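Local coordinates for protein Aac(6')-ib (PDB 2BUE) that probably transfers an acetyl group from acetyl-CoA to the 6'-amino group of aminoglycoside antibiotics such as kanamycin B, which confers resistance to them, at residues 38-42 / 89-93; 170-175 / 186-190. The protein carries 2 engineered substitutions. All blocks are in the same frame, centred on the assembly; numbering follows the deposited sequence.

Contact 1. Residues 38-42 / 89-93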
loop_
_atom_site.group_PDB
_atom_site.type_symbol
_atom_site.label_atom_id
_atom_site.label_comp_id
_atom_site.label_asym_id
_atom_site.label_seq_id
_atom_site.Cartn_x
_atom_site.Cartn_y
_atom_site.Cartn_z
ATOM N N MET A 38 -10.843 -14.504 -1.043
ATOM C CA MET A 38 -9.980 -14.321 0.132
ATOM C C MET A 38 -9.869 -12.844 0.521
ATOM O O MET A 38 -10.031 -12.483 1.694
ATOM C CB MET A 38 -8.595 -14.916 -0.135
ATOM C CG MET A 38 -7.611 -14.711 1.015
ATOM S SD MET A 38 -5.997 -15.417 0.625
ATOM C CE MET A 38 -5.389 -14.342 -0.662
ATOM N N LEU A 39 -9.625 -11.980 -0.457
ATOM C CA LEU A 39 -9.563 -10.531 -0.191
ATOM C C LEU A 39 -10.890 -10.001 0.407
ATOM O O LEU A 39 -10.885 -9.213 1.363
ATOM C CB LEU A 39 -9.157 -9.781 -1.466
ATOM C CG LEU A 39 -9.032 -8.268 -1.299
ATOM C CD1 LEU A 39 -7.901 -7.946 -0.294
ATOM C CD2 LEU A 39 -8.813 -7.638 -2.688
ATOM N N TYR A 40 -12.012 -10.471 -0.132
ATOM C CA TYR A 40 -13.336 -10.125 0.406
ATOM C C TYR A 40 -13.430 -10.489 1.896
ATOM O O TYR A 40 -13.818 -9.658 2.734
ATOM C CB TYR A 40 -14.426 -10.818 -0.430
ATOM C CG TYR A 40 -15.755 -10.935 0.284
ATOM C CD1 TYR A 40 -16.538 -9.803 0.555
ATOM C CD2 TYR A 40 -16.212 -12.178 0.713
ATOM C CE1 TYR A 40 -17.764 -9.935 1.233
ATOM C CE2 TYR A 40 -17.437 -12.319 1.369
ATOM C CZ TYR A 40 -18.203 -11.204 1.623
ATOM O OH TYR A 40 -19.402 -11.324 2.278
ATOM N N GLU A 41 -13.055 -11.723 2.233
ATOM C CA GLU A 41 -13.028 -12.133 3.629
ATOM C C GLU A 41 -12.173 -11.154 4.466
ATOM O O GLU A 41 -12.643 -10.639 5.492
ATOM C CB GLU A 41 -12.547 -13.575 3.787
ATOM C CG GLU A 41 -12.483 -13.956 5.250
ATOM C CD GLU A 41 -12.118 -15.411 5.506
ATOM O OE1 GLU A 41 -11.881 -16.173 4.546
ATOM O OE2 GLU A 41 -12.075 -15.761 6.715
ATOM N N TRP A 42 -10.940 -10.900 4.009
ATOM C CA TRP A 42 -10.031 -9.964 4.697
ATOM C C TRP A 42 -10.626 -8.574 4.914
ATOM O O TRP A 42 -10.526 -8.014 6.022
ATOM C CB TRP A 42 -8.722 -9.827 3.917
ATOM C CG TRP A 42 -7.875 -11.062 3.908
ATOM C CD1 TRP A 42 -8.080 -12.227 4.605
ATOM C CD2 TRP A 42 -6.660 -11.229 3.178
ATOM N NE1 TRP A 42 -7.053 -13.121 4.340
ATOM C CE2 TRP A 42 -6.169 -12.526 3.467
ATOM C CE3 TRP A 42 -5.936 -10.398 2.298
ATOM C CZ2 TRP A 42 -4.967 -13.019 2.913
ATOM C CZ3 TRP A 42 -4.739 -10.884 1.742
ATOM C CH2 TRP A 42 -4.263 -12.184 2.067
ATOM N N PRO A 89 -0.514 -16.768 2.450
ATOM C CA PRO A 89 -0.894 -15.373 2.196
ATOM C C PRO A 89 -1.188 -14.649 3.512
ATOM O O PRO A 89 -2.004 -15.116 4.317
ATOM C CB PRO A 89 -2.137 -15.494 1.307
ATOM C CG PRO A 89 -2.747 -16.840 1.662
ATOM C CD PRO A 89 -1.573 -17.724 2.059
ATOM N N ILE A 90 -0.501 -13.532 3.750
ATOM C CA ILE A 90 -0.660 -12.810 5.010
ATOM C C ILE A 90 -1.111 -11.346 4.879
ATOM O O ILE A 90 -1.314 -10.650 5.876
ATOM C CB ILE A 90 0.629 -12.892 5.887
ATOM C CG1 ILE A 90 1.829 -12.264 5.157
ATOM C CG2 ILE A 90 0.897 -14.336 6.271
ATOM C CD1 ILE A 90 2.789 -11.463 6.020
ATOM N N GLY A 91 -1.290 -10.874 3.657
ATOM C CA GLY A 91 -1.768 -9.509 3.508
ATOM C C GLY A 91 -1.972 -9.123 2.064
ATOM O O GLY A 91 -1.678 -9.910 1.141
ATOM N N TYR A 92 -2.469 -7.906 1.893
ATOM C CA TYR A 92 -2.748 -7.350 0.582
ATOM C C TYR A 92 -1.954 -6.054 0.467
ATOM O O TYR A 92 -1.867 -5.301 1.431
ATOM C CB TYR A 92 -4.248 -7.043 0.431
ATOM C CG TYR A 92 -4.564 -6.194 -0.782
ATOM C CD1 TYR A 92 -4.780 -6.782 -2.035
ATOM C CD2 TYR A 92 -4.657 -4.790 -0.678
ATOM C CE1 TYR A 92 -5.071 -5.985 -3.163
ATOM C CE2 TYR A 92 -4.935 -3.975 -1.810
ATOM C CZ TYR A 92 -5.139 -4.604 -3.048
ATOM O OH TYR A 92 -5.430 -3.856 -4.164
ATOM N N ALA A 93 -1.399 -5.782 -0.708
ATOM C CA ALA A 93 -0.785 -4.483 -0.946
ATOM C C ALA A 93 -1.106 -4.030 -2.362
ATOM O O ALA A 93 -1.538 -4.834 -3.211
ATOM C CB ALA A 93 0.740 -4.539 -0.706
#
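Trp-42 drives the six-membered part of its indole against the backbone of strand 89-93. Its CZ3 lies 3.3 Å from Gly-91 O, and its CH2 is 3.6 Å from Gly-91 N. The benzene part of the indole thus rests on the Gly-91 main chain. With CG beside the backbone N (chi1 -68°), the indole reaches across to the strand. CZ3 also meets Tyr-92 CB at 4.1 Å. Met-38 CG lies over one face of the indole, 3.5 Å above the Trp-42 ring plane and displaced toward its rim. Leu-39 CD1 sits 3.8 Å from Tyr-92 CD1 and touches the phenol ring obliquely. The polar end of that ring is held by Gln-94. This inner part is buried, and Leu-39 also packs on helix 61-68. The other end is looser. Met-38 and Pro-89 are both partly exposed. The Met-38 chain is extended to SD, then turns at chi3 (69°). SD, 3.7 Å from Pro-89 CG, and CE both lie against the proline ring. No hydrogen bond joins the two segments. The helix crosses the strand almost perpendicularly, at 84°. A classic beta bulge sets Ile-90 and Gly-91 opposite the single Ala-83 of strand 78-85. The arrangement is helix-on-sheet packing in a GNAT domain, over a bulged strand of the central sheet.

Contact 2. Residues 170-175 / 186-190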
loop_
_atom_site.group_PDB
_atom_site.type_symbol
_atom_site.label_atom_id
_atom_site.label_comp_id
_atom_site.label_asym_id
_atom_site.label_seq_id
_atom_site.Cartn_x
_atom_site.Cartn_y
_atom_site.Cartn_z
ATOM N N ALA A 170 10.065 1.731 7.955
ATOM C CA ALA A 170 10.428 1.283 6.604
ATOM C C ALA A 170 11.118 2.343 5.723
ATOM O O ALA A 170 11.320 2.104 4.514
ATOM C CB ALA A 170 9.194 0.730 5.889
ATOM N N GLY A 171 11.430 3.514 6.285
ATOM C CA GLY A 171 12.261 4.525 5.605
ATOM C C GLY A 171 11.511 5.723 5.033
ATOM O O GLY A 171 12.095 6.553 4.339
ATOM N N PHE A 172 10.204 5.811 5.296
ATOM C CA PHE A 172 9.430 6.948 4.826
ATOM C C PHE A 172 9.584 8.120 5.793
ATOM O O PHE A 172 9.821 7.919 6.988
ATOM C CB PHE A 172 7.944 6.580 4.697
ATOM C CG PHE A 172 7.646 5.719 3.500
ATOM C CD1 PHE A 172 7.185 6.310 2.314
ATOM C CD2 PHE A 172 7.827 4.328 3.561
ATOM C CE1 PHE A 172 6.925 5.532 1.181
ATOM C CE2 PHE A 172 7.563 3.548 2.448
ATOM C CZ PHE A 172 7.110 4.149 1.257
ATOM N N GLU A 173 9.474 9.330 5.257
ATOM C CA GLU A 173 9.526 10.540 6.090
ATOM C C GLU A 173 8.257 11.351 5.937
ATOM O O GLU A 173 7.806 11.603 4.822
ATOM C CB GLU A 173 10.762 11.372 5.754
ATOM C CG GLU A 173 12.038 10.606 6.159
ATOM C CD GLU A 173 13.350 11.318 5.852
ATOM O OE1 GLU A 173 13.359 12.463 5.326
ATOM O OE2 GLU A 173 14.401 10.696 6.139
ATOM N N ARG A 174 7.684 11.753 7.077
ATOM C CA ARG A 174 6.500 12.622 7.072
ATOM C C ARG A 174 6.826 13.995 6.465
ATOM O O ARG A 174 7.801 14.639 6.852
ATOM C CB ARG A 174 5.928 12.781 8.495
ATOM C CG ARG A 174 5.249 11.539 9.026
ATOM C CD ARG A 174 4.612 11.789 10.401
ATOM N NE ARG A 174 5.361 11.138 11.471
ATOM C CZ ARG A 174 4.950 11.053 12.741
ATOM N NH1 ARG A 174 3.814 11.618 13.130
ATOM N NH2 ARG A 174 5.670 10.390 13.626
ATOM N N GLN A 175 6.017 14.417 5.501
ATOM C CA GLN A 175 6.179 15.713 4.862
ATOM C C GLN A 175 5.212 16.765 5.384
ATOM O O GLN A 175 5.606 17.901 5.651
ATOM C CB GLN A 175 6.005 15.573 3.341
ATOM C CG GLN A 175 6.995 14.607 2.713
ATOM C CD GLN A 175 8.424 14.987 3.038
ATOM O OE1 GLN A 175 8.865 16.103 2.737
ATOM N NE2 GLN A 175 9.154 14.075 3.662
ATOM N N VAL A 186 -1.590 12.242 6.033
ATOM C CA VAL A 186 -0.199 12.576 6.314
ATOM C C VAL A 186 0.614 12.086 5.114
ATOM O O VAL A 186 0.785 10.884 4.942
ATOM C CB VAL A 186 0.287 11.954 7.624
ATOM C CG1 VAL A 186 1.766 12.266 7.863
ATOM C CG2 VAL A 186 -0.576 12.495 8.799
ATOM N N TYR A 187 1.090 13.030 4.300
ATOM C CA TYR A 187 1.863 12.686 3.107
ATOM C C TYR A 187 3.275 12.276 3.538
ATOM O O TYR A 187 3.980 13.026 4.229
ATOM C CB TYR A 187 1.923 13.890 2.189
ATOM C CG TYR A 187 2.473 13.538 0.847
ATOM C CD1 TYR A 187 1.797 12.628 0.007
ATOM C CD2 TYR A 187 3.663 14.105 0.409
ATOM C CE1 TYR A 187 2.313 12.305 -1.269
ATOM C CE2 TYR A 187 4.199 13.777 -0.860
ATOM C CZ TYR A 187 3.526 12.871 -1.673
ATOM O OH TYR A 187 4.087 12.545 -2.889
ATOM N N MET A 188 3.683 11.071 3.137
ATOM C CA MET A 188 4.995 10.532 3.507
ATOM C C MET A 188 5.721 10.069 2.253
ATOM O O MET A 188 5.097 9.522 1.357
ATOM C CB MET A 188 4.824 9.333 4.443
ATOM C CG MET A 188 4.059 9.709 5.740
ATOM S SD MET A 188 3.925 8.321 6.864
ATOM C CE MET A 188 5.599 8.125 7.451
ATOM N N VAL A 189 7.036 10.246 2.223
ATOM C CA VAL A 189 7.804 9.870 1.028
ATOM C C VAL A 189 9.130 9.201 1.372
ATOM O O VAL A 189 9.700 9.388 2.465
ATOM C CB VAL A 189 8.048 11.089 0.066
ATOM C CG1 VAL A 189 6.756 11.793 -0.336
ATOM C CG2 VAL A 189 9.080 12.068 0.636
ATOM N N GLN A 190 9.632 8.437 0.402
ATOM C CA GLN A 190 10.967 7.860 0.438
ATOM C C GLN A 190 11.533 8.000 -0.984
ATOM O O GLN A 190 10.981 7.436 -1.918
ATOM C CB GLN A 190 10.886 6.390 0.830
ATOM C CG GLN A 190 12.232 5.763 1.047
ATOM C CD GLN A 190 12.185 4.364 1.625
ATOM O OE1 GLN A 190 11.122 3.840 2.059
ATOM N NE2 GLN A 190 13.352 3.750 1.681
#
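This contact belongs to the beta hairpin of strands 173-180 and 183-191, entered directly from helix 161-169. Gly-171, with positive phi, is the C' residue of the Schellman motif that ends this helix. Glu-173 and Val-189 form an antiparallel hydrogen-bonded pair: Glu-173 N gives to Val-189 O at 2.8 Å, and Val-189 N gives to Glu-173 O at 3.0 Å. Gln-175 N then binds Tyr-187 O at 2.8 Å. Glu-173 O is gripped twice. Gln-175 folds back at chi2 (-55°), and its NE2 reaches Glu-173 O at 3.0 Å from above the carbonyl plane, on the face opposite Val-189 N. The same amide lies against Val-189 CG2. Arg-174 and Met-188 form the non-hydrogen-bonded pair. Their side chains run side by side in the same direction, with Met-188 CE 3.8 Å from Arg-174 CG. The guanidinium of Arg-174 goes on to a salt bridge with Glu-168. Gln-190 CB lies over the face of the Phe-172 ring, 4.1 Å from its centroid, in a CH-pi contact. Phe-172 is buried and also meets Val-136 and Val-140 of helix 131-144. A Schellman-capped helix thus leads into an antiparallel hairpin, whose strand 173-180 is outermost in the sheet of this GNAT fold.

In the fold
The chain's centre lies between the two contacts. Their centres are 24 Å apart, and their nearest atoms are about 11 Å apart, so they do not touch. Both reach the same mixed sheet. Contact 1 packs helix 36-43 on strand 88-97, while contact 2 joins strands 173-180 and 183-191 at the far end. Strands 114-121 and 151-154 lie between them in the sheet. Both segments of contact 1 precede residue 170 in the sequence. Helix 131-144 touches side chains of both contacts. Contact 1 fastens an N-terminal helix to the sheet on the ribostamycin side. Contact 2 forms the C-terminal edge hairpin after helix 161-169, with coenzyme A about 8 Å from the side chain of Ala-170.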